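Local coordinates for dimethylsulfoniopropionate lyase (Roseovarius nubinhibens, PDB 4B29), which probably cleaves dimethylsulfoniopropionate, releasing dimethyl sulfide, in a zinc-binding cupin barrel, at residues R109-R114 / P141-G146; F115-L120 / R133-Y138; E154-V159 / I198-L203. All blocks are in the same frame, centred on the assembly; numbering follows the deposited sequence. Where two conformers were deposited one is given.

Contact 1: residues R109-R114 / P141-G146; sequences RDFLNR and PGLDYG. With PO4 (phosphate ion), chain E; PO4 (phosphate ion), chain B.
At one end of the cupin barrel the short helix 109-114 packs on the loop that leads into strand 144-149. The guanidinium of R114 takes the carbonyl oxygen of P141 end-on: NH1 donates at 2.9 Å and NH2 at 3.0 Å, with the oxygen lying in the plane of the group. An arginine suits the place because its other N-H bonds serve elsewhere: NE and NH2 hold the carboxylate of D110 side-on, one turn back in the helix, which fixes the rotation of the guanidinium, while NH1 also reaches a phosphate ion bound by H70. G142 follows with positive phi (69°), a conformation that glycine adopts easily. L143 then turns its branched end into the helix, CD2 lying 3.3 Å from R114 NH2 and 4.1 Å from F111 CD2. F111, with CG anti to the backbone N (chi1 -174°), carries its ring toward Y145 of strand 144-149; F115 and W139, from the other sheet, also meet the ring. The F111 ring plane stands at 56° to that of Y145, and F111 CZ rests 3.8 Å from Y145 CD1. Y145 OH, also bonded to Y102, donates to O1 of the zinc-bound phosphate at 2.5 Å.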
loop_
_atom_site.group_PDB
_atom_site.type_symbol
_atom_site.label_atom_id
_atom_site.label_comp_id
_atom_site.label_asym_id
_atom_site.label_seq_id
_atom_site.Cartn_x
_atom_site.Cartn_y
_atom_site.Cartn_z
ATOM N N ARG A 109 -19.932 -0.123 4.223
ATOM C CA ARG A 109 -19.533 1.206 4.676
ATOM C C ARG A 109 -18.393 1.265 5.713
ATOM O O ARG A 109 -17.560 2.175 5.666
ATOM C CB ARG A 109 -20.767 2.003 5.187
ATOM C CG ARG A 109 -20.453 3.436 5.696
ATOM C CD ARG A 109 -19.888 4.387 4.587
ATOM N NE ARG A 109 -20.651 4.285 3.337
ATOM C CZ ARG A 109 -20.216 4.680 2.140
ATOM N NH1 ARG A 109 -19.005 5.207 1.992
ATOM N NH2 ARG A 109 -20.994 4.538 1.083
ATOM N N ASP A 110 -18.366 0.337 6.675
ATOM C CA ASP A 110 -17.342 0.351 7.704
ATOM C C ASP A 110 -15.939 0.178 7.061
ATOM O O ASP A 110 -14.980 0.864 7.449
ATOM C CB ASP A 110 -17.578 -0.791 8.706
ATOM C CG ASP A 110 -16.510 -0.839 9.793
ATOM O OD1 ASP A 110 -16.306 0.172 10.494
ATOM O OD2 ASP A 110 -15.879 -1.905 9.957
ATOM N N PHE A 111 -15.860 -0.734 6.103
ATOM C CA PHE A 111 -14.583 -1.001 5.381
ATOM C C PHE A 111 -14.179 0.287 4.640
ATOM O O PHE A 111 -13.017 0.729 4.752
ATOM C CB PHE A 111 -14.795 -2.184 4.448
ATOM C CG PHE A 111 -13.534 -2.680 3.741
ATOM C CD1 PHE A 111 -13.044 -2.008 2.610
ATOM C CD2 PHE A 111 -12.898 -3.849 4.155
ATOM C CE1 PHE A 111 -11.918 -2.510 1.912
ATOM C CE2 PHE A 111 -11.763 -4.346 3.462
ATOM C CZ PHE A 111 -11.287 -3.647 2.340
ATOM N N LEU A 112 -15.128 0.927 3.944
ATOM C CA LEU A 112 -14.820 2.198 3.240
ATOM C C LEU A 112 -14.397 3.314 4.182
ATOM O O LEU A 112 -13.547 4.149 3.830
ATOM C CB LEU A 112 -15.996 2.630 2.353
ATOM C CG LEU A 112 -16.297 1.671 1.186
ATOM C CD1 LEU A 112 -17.549 2.085 0.437
ATOM C CD2 LEU A 112 -15.092 1.635 0.188
ATOM N N ASN A 113 -14.961 3.359 5.399
ATOM C CA ASN A 113 -14.551 4.365 6.374
ATOM C C ASN A 113 -13.146 4.172 6.904
ATOM O O ASN A 113 -12.456 5.138 7.256
ATOM C CB ASN A 113 -15.496 4.331 7.593
ATOM C CG ASN A 113 -16.841 4.966 7.301
ATOM O OD1 ASN A 113 -16.983 5.805 6.393
ATOM N ND2 ASN A 113 -17.848 4.573 8.084
ATOM N N ARG A 114 -12.729 2.914 7.025
ATOM C CA ARG A 114 -11.543 2.611 7.808
ATOM C C ARG A 114 -10.434 1.954 6.944
ATOM O O ARG A 114 -9.470 1.427 7.469
ATOM C CB ARG A 114 -11.909 1.695 9.014
ATOM C CG ARG A 114 -12.938 2.400 9.913
ATOM C CD ARG A 114 -13.021 1.742 11.312
ATOM N NE ARG A 114 -13.533 0.378 11.155
ATOM C CZ ARG A 114 -12.815 -0.710 11.431
ATOM N NH1 ARG A 114 -11.566 -0.593 11.883
ATOM N NH2 ARG A 114 -13.354 -1.906 11.258
ATOM N N PRO A 141 -8.368 -2.205 12.278
ATOM C CA PRO A 141 -8.638 -3.549 12.793
ATOM C C PRO A 141 -9.989 -4.119 12.401
ATOM O O PRO A 141 -10.946 -3.395 12.141
ATOM C CB PRO A 141 -8.611 -3.354 14.334
ATOM C CG PRO A 141 -8.032 -2.017 14.586
ATOM C CD PRO A 141 -8.235 -1.187 13.326
ATOM N N GLY A 142 -10.091 -5.442 12.396
ATOM C CA GLY A 142 -11.388 -6.095 12.197
ATOM C C GLY A 142 -11.998 -5.973 10.833
ATOM O O GLY A 142 -13.225 -5.879 10.688
ATOM N N LEU A 143 -11.139 -5.938 9.800
ATOM C CA LEU A 143 -11.631 -5.863 8.425
ATOM C C LEU A 143 -11.254 -7.106 7.655
ATOM O O LEU A 143 -10.193 -7.702 7.898
ATOM C CB LEU A 143 -11.015 -4.631 7.740
ATOM C CG LEU A 143 -11.516 -3.270 8.252
ATOM C CD1 LEU A 143 -10.879 -2.132 7.356
ATOM C CD2 LEU A 143 -13.051 -3.184 8.177
ATOM N N ASP A 144 -12.144 -7.508 6.755
ATOM C CA ASP A 144 -11.880 -8.648 5.894
ATOM C C ASP A 144 -11.900 -8.147 4.453
ATOM O O ASP A 144 -12.939 -7.793 3.902
ATOM C CB ASP A 144 -12.921 -9.741 6.109
ATOM C CG ASP A 144 -12.528 -11.054 5.478
ATOM O OD1 ASP A 144 -11.683 -11.793 6.064
ATOM O OD2 ASP A 144 -13.073 -11.352 4.391
ATOM N N TYR A 145 -10.715 -8.050 3.879
ATOM C CA TYR A 145 -10.567 -7.654 2.468
ATOM C C TYR A 145 -10.661 -8.947 1.714
ATOM O O TYR A 145 -9.729 -9.783 1.769
ATOM C CB TYR A 145 -9.196 -6.982 2.297
ATOM C CG TYR A 145 -8.892 -6.408 0.932
ATOM C CD1 TYR A 145 -9.884 -6.267 -0.047
ATOM C CD2 TYR A 145 -7.602 -5.946 0.652
ATOM C CE1 TYR A 145 -9.568 -5.713 -1.301
ATOM C CE2 TYR A 145 -7.287 -5.362 -0.594
ATOM C CZ TYR A 145 -8.283 -5.269 -1.554
ATOM O OH TYR A 145 -7.964 -4.693 -2.785
ATOM N N GLY A 146 -11.790 -9.161 1.036
ATOM C CA GLY A 146 -12.076 -10.463 0.420
ATOM C C GLY A 146 -11.245 -10.733 -0.824
ATOM O O GLY A 146 -10.446 -9.873 -1.248
HETATM P P PO4 E . -8.892 2.413 13.797
HETATM O O1 PO4 E . -9.143 3.900 14.135
HETATM O O2 PO4 E . -7.779 2.242 12.776
HETATM O O3 PO4 E . -8.323 1.745 15.025
HETATM O O4 PO4 E . -10.134 1.727 13.244
HETATM P P PO4 B . -4.342 -5.081 -3.594
HETATM O O1 PO4 B . -5.533 -4.196 -3.370
HETATM O O2 PO4 B . -3.095 -4.176 -3.620
HETATM O O3 PO4 B . -4.188 -6.144 -2.514
HETATM O O4 PO4 B . -4.418 -5.807 -4.897
#

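Contact 2: residues F115-L120 / R133-Y138; sequences FGWFEL and RVTVGY. With EDO (1,2-ethanediol), chain F; PO4 (phosphate ion), chain E.
V136 lays its side chain against the ring of F118, its partner in a hydrogen-bonded antiparallel pair. The two side chains run side by side, and V136 CB sits over one ring face, 3.9 Å from the centroid in a CH-pi contact, while CG1 comes within 3.6 Å of F118 CE2. F118 can lie this way because its CG stands between the backbone N and the carbonyl carbon (chi1 67°). A beta-branched valine gives the phenylalanine a broad apolar surface. F118 N donates to V136 O at 3.0 Å and V136 N to F118 O at 2.9 Å. Such bonds join neighbouring strands of the larger sheet of the cupin barrel. Y138, on the same face as V136, pairs with G116 and sends its ring toward helix 67-73. The face with W117, T135 and E119 is more polar: T135 OG1, also bonded to W204, shares a hydrogen bond of 2.8 Å with O2 of an ethanediol molecule. T135 CG2 lies 3.9 Å above the centre of the R133 guanidinium, whose NH2 pairs with D212 and makes a long salt bridge to E119 OE1, 3.9 Å away, an oxygen also held by S124 and R99.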
loop_
_atom_site.group_PDB
_atom_site.type_symbol
_atom_site.label_atom_id
_atom_site.label_comp_id
_atom_site.label_asym_id
_atom_site.label_seq_id
_atom_site.Cartn_x
_atom_site.Cartn_y
_atom_site.Cartn_z
ATOM N N PHE A 115 -10.568 2.093 5.640
ATOM C CA PHE A 115 -9.486 1.651 4.730
ATOM C C PHE A 115 -9.329 2.708 3.647
ATOM O O PHE A 115 -10.283 3.426 3.294
ATOM C CB PHE A 115 -9.840 0.291 4.113
ATOM C CG PHE A 115 -9.620 0.215 2.611
ATOM C CD1 PHE A 115 -10.653 0.582 1.746
ATOM C CD2 PHE A 115 -8.384 -0.184 2.072
ATOM C CE1 PHE A 115 -10.502 0.508 0.353
ATOM C CE2 PHE A 115 -8.215 -0.234 0.650
ATOM C CZ PHE A 115 -9.272 0.100 -0.176
ATOM N N GLY A 116 -8.131 2.800 3.089
ATOM C CA GLY A 116 -8.000 3.538 1.814
ATOM C C GLY A 116 -6.617 3.240 1.246
ATOM O O GLY A 116 -5.804 2.565 1.872
ATOM N N TRP A 117 -6.352 3.746 0.054
ATOM C CA TRP A 117 -5.032 3.542 -0.535
ATOM C C TRP A 117 -4.664 4.761 -1.377
ATOM O O TRP A 117 -5.542 5.568 -1.739
ATOM C CB TRP A 117 -5.023 2.283 -1.440
ATOM C CG TRP A 117 -5.867 2.359 -2.672
ATOM C CD1 TRP A 117 -7.210 2.202 -2.759
ATOM C CD2 TRP A 117 -5.397 2.614 -4.012
ATOM N NE1 TRP A 117 -7.624 2.324 -4.088
ATOM C CE2 TRP A 117 -6.525 2.583 -4.866
ATOM C CE3 TRP A 117 -4.133 2.851 -4.556
ATOM C CZ2 TRP A 117 -6.428 2.778 -6.264
ATOM C CZ3 TRP A 117 -4.031 3.060 -5.946
ATOM C CH2 TRP A 117 -5.183 3.014 -6.772
ATOM N N PHE A 118 -3.385 4.852 -1.731
ATOM C CA PHE A 118 -3.007 5.893 -2.672
ATOM C C PHE A 118 -1.796 5.421 -3.466
ATOM O O PHE A 118 -1.113 4.448 -3.093
ATOM C CB PHE A 118 -2.726 7.223 -1.957
ATOM C CG PHE A 118 -1.499 7.235 -1.045
ATOM C CD1 PHE A 118 -0.212 7.577 -1.508
ATOM C CD2 PHE A 118 -1.649 6.941 0.308
ATOM C CE1 PHE A 118 0.902 7.646 -0.616
ATOM C CE2 PHE A 118 -0.552 7.025 1.192
ATOM C CZ PHE A 118 0.729 7.336 0.753
ATOM N N GLU A 119 -1.502 6.127 -4.562
ATOM C CA GLU A 119 -0.357 5.737 -5.405
ATOM C C GLU A 119 0.757 6.736 -5.157
ATOM O O GLU A 119 0.627 7.928 -5.474
ATOM C CB GLU A 119 -0.798 5.756 -6.885
ATOM C CG GLU A 119 0.283 5.254 -7.875
ATOM C CD GLU A 119 -0.255 5.224 -9.319
ATOM O OE1 GLU A 119 -1.477 5.385 -9.556
ATOM O OE2 GLU A 119 0.595 5.304 -10.219
ATOM N N LEU A 120 1.832 6.281 -4.530
ATOM C CA LEU A 120 2.926 7.177 -4.230
ATOM C C LEU A 120 3.716 7.494 -5.485
ATOM O O LEU A 120 4.084 8.663 -5.735
ATOM C CB LEU A 120 3.841 6.499 -3.195
ATOM C CG LEU A 120 5.144 7.221 -2.871
ATOM C CD1 LEU A 120 4.843 8.729 -2.395
ATOM C CD2 LEU A 120 5.950 6.425 -1.818
ATOM N N ARG A 133 5.438 0.911 -10.107
ATOM C CA ARG A 133 4.299 1.516 -9.445
ATOM C C ARG A 133 4.402 1.146 -7.966
ATOM O O ARG A 133 4.704 -0.022 -7.639
ATOM C CB ARG A 133 3.030 0.986 -10.076
ATOM C CG ARG A 133 1.781 1.496 -9.489
ATOM C CD ARG A 133 0.599 0.908 -10.291
ATOM N NE ARG A 133 -0.651 1.590 -9.990
ATOM C CZ ARG A 133 -1.725 1.040 -9.440
ATOM N NH1 ARG A 133 -1.730 -0.222 -9.033
ATOM N NH2 ARG A 133 -2.798 1.768 -9.270
ATOM N N VAL A 134 4.205 2.149 -7.114
ATOM C CA VAL A 134 4.321 1.969 -5.656
ATOM C C VAL A 134 3.013 2.486 -5.066
ATOM O O VAL A 134 2.667 3.659 -5.218
ATOM C CB VAL A 134 5.469 2.805 -5.083
ATOM C CG1 VAL A 134 5.522 2.577 -3.542
ATOM C CG2 VAL A 134 6.795 2.425 -5.678
ATOM N N THR A 135 2.277 1.614 -4.375
ATOM C CA THR A 135 1.041 2.033 -3.719
ATOM C C THR A 135 1.131 1.783 -2.213
ATOM O O THR A 135 1.995 1.042 -1.745
ATOM C CB THR A 135 -0.233 1.356 -4.244
ATOM O OG1 THR A 135 -0.138 -0.075 -4.054
ATOM C CG2 THR A 135 -0.418 1.664 -5.726
ATOM N N VAL A 136 0.237 2.436 -1.487
ATOM C CA VAL A 136 0.209 2.306 -0.014
ATOM C C VAL A 136 -1.233 2.024 0.381
ATOM O O VAL A 136 -2.163 2.655 -0.149
ATOM C CB VAL A 136 0.682 3.662 0.655
ATOM C CG1 VAL A 136 0.312 3.663 2.193
ATOM C CG2 VAL A 136 2.177 3.846 0.464
ATOM N N GLY A 137 -1.465 1.085 1.327
ATOM C CA GLY A 137 -2.835 0.805 1.767
ATOM C C GLY A 137 -2.860 0.836 3.301
ATOM O O GLY A 137 -1.809 0.590 3.952
ATOM N N TYR A 138 -3.995 1.232 3.868
ATOM C CA TYR A 138 -4.216 1.140 5.327
ATOM C C TYR A 138 -5.549 0.469 5.547
ATOM O O TYR A 138 -6.535 0.767 4.856
ATOM C CB TYR A 138 -4.266 2.536 5.944
ATOM C CG TYR A 138 -4.614 2.476 7.432
ATOM C CD1 TYR A 138 -3.607 2.312 8.369
ATOM C CD2 TYR A 138 -5.955 2.541 7.832
ATOM C CE1 TYR A 138 -3.937 2.264 9.783
ATOM C CE2 TYR A 138 -6.308 2.457 9.219
ATOM C CZ TYR A 138 -5.274 2.358 10.143
ATOM O OH TYR A 138 -5.634 2.297 11.490
HETATM C C1 EDO F . -1.604 -1.747 -1.352
HETATM O O1 EDO F . -1.846 -2.413 -0.110
HETATM C C2 EDO F . -2.910 -1.119 -1.761
HETATM O O2 EDO F . -2.670 -0.667 -3.078
HETATM P P PO4 E . -8.892 2.413 13.797
HETATM O O1 PO4 E . -9.143 3.900 14.135
HETATM O O2 PO4 E . -7.779 2.242 12.776
HETATM O O3 PO4 E . -8.323 1.745 15.025
HETATM O O4 PO4 E . -10.134 1.727 13.244
HETATM O O HOH W 1 -0.994 3.725 -12.201
#

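Contact 3: residues E154-V159 / I198-L203; sequences ELYSVV and ILTLVL. With ZN (zinc ion), chain J; PO4 (phosphate ion), chain B; EDO (1,2-ethanediol), chain F.
Y156 and V202, a non-hydrogen-bonded antiparallel pair in the larger sheet of the cupin barrel, meet with the valine methyl over the ring. V202 CG2 stands 3.6 Å from the centroid of Y156, only 12° off the ring normal, in a CH-pi contact; T200 CG2 comes to the edge of the same ring, 3.7 Å from CE2. A valine fits here because its two methyls part: CG2 supports the tyrosine while CG1 touches E154, 3.3 Å from OE2. The opposite face, with L155, S157, L201 and L203, is densely filled against helices 24-41 and 43-48. There S157 OG donates to L201 O at 2.8 Å, an oxygen that also accepts from S157 N, and W38 is a further partner of OG. At the end of the pairing V159 and L199 pack on helix 83-92, V159 CG2 lying 3.8 Å from L201 CB. The face bearing Y156, T200 and V202, by contrast, meets bound molecules rather than helices. T200 OG1 hydrogen-bonds an ethanediol, and Y156 OH donates to O3 of a bound phosphate, probably from the crystallisation liquor, at 2.6 Å. E154 OE1 binds zinc at 2.0 Å, beside H150 and H189, and H183 bonds to that oxygen too. Since phosphate O4 is also a zinc ligand, metal and Y156 hydroxyl hold one anion together, consistent with a pocket suited to a substrate carboxylate.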
loop_
_atom_site.group_PDB
_atom_site.type_symbol
_atom_site.label_atom_id
_atom_site.label_comp_id
_atom_site.label_asym_id
_atom_site.label_seq_id
_atom_site.Cartn_x
_atom_site.Cartn_y
_atom_site.Cartn_z
ATOM N N GLU A 154 2.483 -8.282 -7.972
ATOM C CA GLU A 154 2.552 -7.297 -6.897
ATOM C C GLU A 154 3.429 -7.885 -5.809
ATOM O O GLU A 154 3.488 -9.101 -5.639
ATOM C CB GLU A 154 1.105 -7.140 -6.434
ATOM C CG GLU A 154 0.852 -6.776 -5.109
ATOM C CD GLU A 154 -0.617 -6.519 -4.882
ATOM O OE1 GLU A 154 -1.421 -7.463 -4.750
ATOM O OE2 GLU A 154 -0.979 -5.360 -4.731
ATOM N N LEU A 155 4.139 -7.022 -5.099
ATOM C CA LEU A 155 4.994 -7.451 -3.959
ATOM C C LEU A 155 4.590 -6.566 -2.784
ATOM O O LEU A 155 4.883 -5.357 -2.763
ATOM C CB LEU A 155 6.476 -7.281 -4.302
ATOM C CG LEU A 155 7.437 -7.704 -3.165
ATOM C CD1 LEU A 155 7.248 -9.187 -2.771
ATOM C CD2 LEU A 155 8.885 -7.429 -3.590
ATOM N N TYR A 156 3.886 -7.162 -1.811
ATOM C CA TYR A 156 3.525 -6.432 -0.605
ATOM C C TYR A 156 4.714 -6.333 0.350
ATOM O O TYR A 156 5.549 -7.235 0.427
ATOM C CB TYR A 156 2.443 -7.242 0.183
ATOM C CG TYR A 156 1.070 -6.708 0.007
ATOM C CD1 TYR A 156 0.341 -7.022 -1.162
ATOM C CD2 TYR A 156 0.489 -5.871 0.941
ATOM C CE1 TYR A 156 -0.981 -6.535 -1.326
ATOM C CE2 TYR A 156 -0.791 -5.386 0.791
ATOM C CZ TYR A 156 -1.506 -5.680 -0.368
ATOM O OH TYR A 156 -2.786 -5.207 -0.501
ATOM N N SER A 157 4.759 -5.214 1.104
ATOM C CA SER A 157 5.553 -5.172 2.360
ATOM C C SER A 157 4.633 -4.626 3.423
ATOM O O SER A 157 3.711 -3.842 3.141
ATOM C CB SER A 157 6.848 -4.319 2.259
ATOM O OG SER A 157 6.537 -2.915 2.189
ATOM N N VAL A 158 4.906 -5.043 4.670
ATOM C CA VAL A 158 4.196 -4.454 5.792
ATOM C C VAL A 158 5.042 -3.332 6.428
ATOM O O VAL A 158 6.213 -3.538 6.744
ATOM C CB VAL A 158 3.952 -5.553 6.860
ATOM C CG1 VAL A 158 3.113 -4.921 8.054
ATOM C CG2 VAL A 158 3.137 -6.670 6.190
ATOM N N VAL A 159 4.414 -2.167 6.627
ATOM C CA VAL A 159 5.146 -1.055 7.243
ATOM C C VAL A 159 4.882 -1.069 8.737
ATOM O O VAL A 159 5.847 -0.928 9.515
ATOM C CB VAL A 159 4.697 0.313 6.671
ATOM C CG1 VAL A 159 5.509 1.466 7.329
ATOM C CG2 VAL A 159 4.991 0.304 5.129
ATOM N N ILE A 198 -3.269 -2.461 9.759
ATOM C CA ILE A 198 -2.045 -2.699 8.988
ATOM C C ILE A 198 -1.866 -1.565 7.980
ATOM O O ILE A 198 -2.838 -1.063 7.428
ATOM C CB ILE A 198 -2.043 -4.079 8.241
ATOM C CG1 ILE A 198 -0.624 -4.379 7.715
ATOM C CG2 ILE A 198 -3.171 -4.188 7.148
ATOM C CD1 ILE A 198 -0.497 -5.793 7.162
ATOM N N LEU A 199 -0.615 -1.173 7.816
ATOM C CA LEU A 199 -0.231 -0.134 6.832
ATOM C C LEU A 199 0.803 -0.809 5.930
ATOM O O LEU A 199 1.784 -1.390 6.427
ATOM C CB LEU A 199 0.378 1.039 7.587
ATOM C CG LEU A 199 0.962 2.224 6.772
ATOM C CD1 LEU A 199 -0.148 2.901 5.971
ATOM C CD2 LEU A 199 1.709 3.233 7.703
ATOM N N THR A 200 0.579 -0.742 4.601
ATOM C CA THR A 200 1.421 -1.516 3.656
ATOM C C THR A 200 2.012 -0.591 2.606
ATOM O O THR A 200 1.458 0.500 2.347
ATOM C CB THR A 200 0.592 -2.566 2.894
ATOM O OG1 THR A 200 -0.491 -1.908 2.222
ATOM C CG2 THR A 200 -0.025 -3.615 3.934
ATOM N N LEU A 201 3.112 -1.041 2.012
ATOM C CA LEU A 201 3.702 -0.320 0.874
ATOM C C LEU A 201 4.010 -1.421 -0.154
ATOM O O LEU A 201 4.650 -2.443 0.178
ATOM C CB LEU A 201 4.946 0.481 1.314
ATOM C CG LEU A 201 5.473 1.324 0.128
ATOM C CD1 LEU A 201 6.012 2.696 0.613
ATOM C CD2 LEU A 201 6.577 0.525 -0.561
ATOM N N VAL A 202 3.532 -1.234 -1.385
ATOM C CA VAL A 202 3.428 -2.376 -2.320
ATOM C C VAL A 202 4.030 -1.970 -3.664
ATOM O O VAL A 202 3.810 -0.852 -4.119
ATOM C CB VAL A 202 1.943 -2.695 -2.516
ATOM C CG1 VAL A 202 1.717 -3.807 -3.560
ATOM C CG2 VAL A 202 1.320 -3.082 -1.143
ATOM N N LEU A 203 4.793 -2.872 -4.253
ATOM C CA LEU A 203 5.300 -2.643 -5.626
ATOM C C LEU A 203 4.485 -3.467 -6.631
ATOM O O LEU A 203 3.953 -4.576 -6.316
ATOM C CB LEU A 203 6.736 -3.141 -5.762
ATOM C CG LEU A 203 7.784 -2.649 -4.719
ATOM C CD1 LEU A 203 9.159 -3.121 -5.075
ATOM C CD2 LEU A 203 7.741 -1.089 -4.649
HETATM ZN ZN ZN J . -3.332 -7.294 -5.255
HETATM P P PO4 B . -4.342 -5.081 -3.594
HETATM O O1 PO4 B . -5.533 -4.196 -3.370
HETATM O O2 PO4 B . -3.095 -4.176 -3.620
HETATM O O3 PO4 B . -4.188 -6.144 -2.514
HETATM O O4 PO4 B . -4.418 -5.807 -4.897
HETATM C C1 EDO F . -1.604 -1.747 -1.352
HETATM O O1 EDO F . -1.846 -2.413 -0.110
HETATM C C2 EDO F . -2.910 -1.119 -1.761
HETATM O O2 EDO F . -2.670 -0.667 -3.078
#

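Contact 2 and contact 3 belong to one sheet of the cupin barrel, their centres about 9 Å apart: strands 133-139 and 198-205 are neighbours in it, joined by probable hydrogen bonds from T200 N to G137 O and from V202 N to T135 O. Contact 1 lies toward one end, about 15 Å from contact 2 and about 17 Å from contact 3, centre to centre. Helix 109-114 runs straight into strand 115-122, and strand 133-139 is followed by strand 144-149, which belongs to the second sheet; contact 2 therefore falls between the two segments of contact 1, and contact 3 comes later. Contacts 1 and 3 share the zinc-bound phosphate, so both sheets contribute to the metal pocket.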